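Local coordinates for ferric-siderophore receptor protein (PDB 2X4L), which probably binds ferric siderophores at the cell surface and hands them on for uptake, at residues Asn217-Val220 with Asp221-Tyr224. Sequence-based numbering, arbitrary orientation.
Sequences NLSV and DLEY
Glu223 reaches back from the first turn of helix 220-227 to the backbone of Leu218 in the loop that leads into it, at a helix N-terminus in which Ser219 holds the N-cap position. The loop links strand 210-214 of the six-stranded mixed sheet to helix 220-227, within the lobe of the periplasmic-binding-protein fold built on that sheet.

Two backbone bonds start the helix. Glu223 N donates to Ser219 O over 3.0 Å. A weak bond of 3.3 Å runs from Tyr224 N to Val220 O. Although Ser219 is the N-cap residue, its OG makes no capping bond. The amide of Leu222, buried here, has no hydrogen-bond partner in the model.

The side-chain bond is made by the carboxylate of Glu223. Leu218 N donates to Glu223 OE2 at 2.8 Å and 165°, nearly straight, and OE2 accepts through its anti lone pair, the one facing away from OE1. With CG anti to the carbonyl carbon (chi1 -79°) and the chain extended beyond it, Glu223 runs past Ser219 O, which lies 3.1 Å from its CG, to meet the loop. Its carboxylate lies alongside the Asn217 side-chain amide, the two planes only 10° apart. Asp149 also comes close to this carboxylate, a like-charge approach that might raise the proton affinity of one of the acids.

Packing and a salt bridge complete the turn. Ser219 CB touches Leu222 CG at 4.1 Å, while Trp246 packs against Leu218 and Ser219. Asp221 forms a salt bridge to Arg296; its CG sits between backbone N and carbonyl carbon, bringing OD1 to 3.5 Å from Ser219 CB.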
# COMPACT_ATOMS: atom_id res chain seq x y z
N ASN A 217 -4.48 -9.10 -10.60
CA ASN A 217 -5.87 -8.91 -10.21
C ASN A 217 -6.07 -8.79 -8.70
O ASN A 217 -5.58 -9.62 -7.94
CB ASN A 217 -6.75 -10.04 -10.77
CG ASN A 217 -8.23 -9.76 -10.61
OD1 ASN A 217 -8.72 -8.69 -10.98
ND2 ASN A 217 -8.95 -10.73 -10.06
N LEU A 218 -6.78 -7.75 -8.28
CA LEU A 218 -7.11 -7.57 -6.87
C LEU A 218 -6.26 -6.50 -6.18
O LEU A 218 -6.70 -5.91 -5.19
CB LEU A 218 -6.99 -8.90 -6.12
CG LEU A 218 -8.03 -9.96 -6.46
CD1 LEU A 218 -8.18 -10.95 -5.31
CD2 LEU A 218 -9.37 -9.32 -6.79
N SER A 219 -5.04 -6.28 -6.65
CA SER A 219 -4.16 -5.30 -6.03
C SER A 219 -4.28 -3.97 -6.76
O SER A 219 -4.35 -3.94 -7.99
CB SER A 219 -2.71 -5.79 -6.06
OG SER A 219 -2.54 -6.90 -5.20
N VAL A 220 -4.30 -2.86 -6.02
CA VAL A 220 -4.48 -1.54 -6.70
C VAL A 220 -3.28 -1.14 -7.49
O VAL A 220 -3.38 -0.51 -8.58
CB VAL A 220 -4.96 -0.43 -5.71
CG1 VAL A 220 -6.37 -0.86 -5.25
CG2 VAL A 220 -3.99 -0.21 -4.61
N ASP A 221 -2.09 -1.40 -6.96
CA ASP A 221 -0.85 -1.05 -7.67
C ASP A 221 -0.70 -1.88 -8.93
O ASP A 221 -0.49 -1.33 -10.03
CB ASP A 221 0.39 -1.06 -6.77
CG ASP A 221 0.67 -2.43 -6.17
OD1 ASP A 221 -0.30 -3.19 -5.89
OD2 ASP A 221 1.88 -2.69 -5.98
N LEU A 222 -0.75 -3.20 -8.76
CA LEU A 222 -0.51 -4.09 -9.90
C LEU A 222 -1.54 -3.92 -10.98
O LEU A 222 -1.20 -4.00 -12.13
CB LEU A 222 -0.38 -5.55 -9.46
CG LEU A 222 0.63 -5.80 -8.36
CD1 LEU A 222 0.66 -7.33 -8.07
CD2 LEU A 222 2.03 -5.28 -8.77
N GLU A 223 -2.83 -3.70 -10.62
CA GLU A 223 -3.86 -3.54 -11.66
C GLU A 223 -3.54 -2.29 -12.45
O GLU A 223 -3.71 -2.28 -13.71
CB GLU A 223 -5.28 -3.42 -11.02
CG GLU A 223 -5.83 -4.77 -10.62
CD GLU A 223 -7.32 -4.70 -10.46
OE1 GLU A 223 -7.97 -3.71 -11.02
OE2 GLU A 223 -7.90 -5.63 -9.80
N TYR A 224 -3.04 -1.24 -11.79
CA TYR A 224 -2.75 -0.01 -12.52
C TYR A 224 -1.49 -0.22 -13.42
O TYR A 224 -1.52 0.15 -14.60
CB TYR A 224 -2.52 1.16 -11.53
CG TYR A 224 -2.31 2.48 -12.19
CD1 TYR A 224 -3.15 2.94 -13.15
CD2 TYR A 224 -1.26 3.35 -11.73
CE1 TYR A 224 -3.02 4.22 -13.69
CE2 TYR A 224 -1.09 4.57 -12.37
CZ TYR A 224 -1.99 5.04 -13.25
OH TYR A 224 -1.92 6.34 -13.90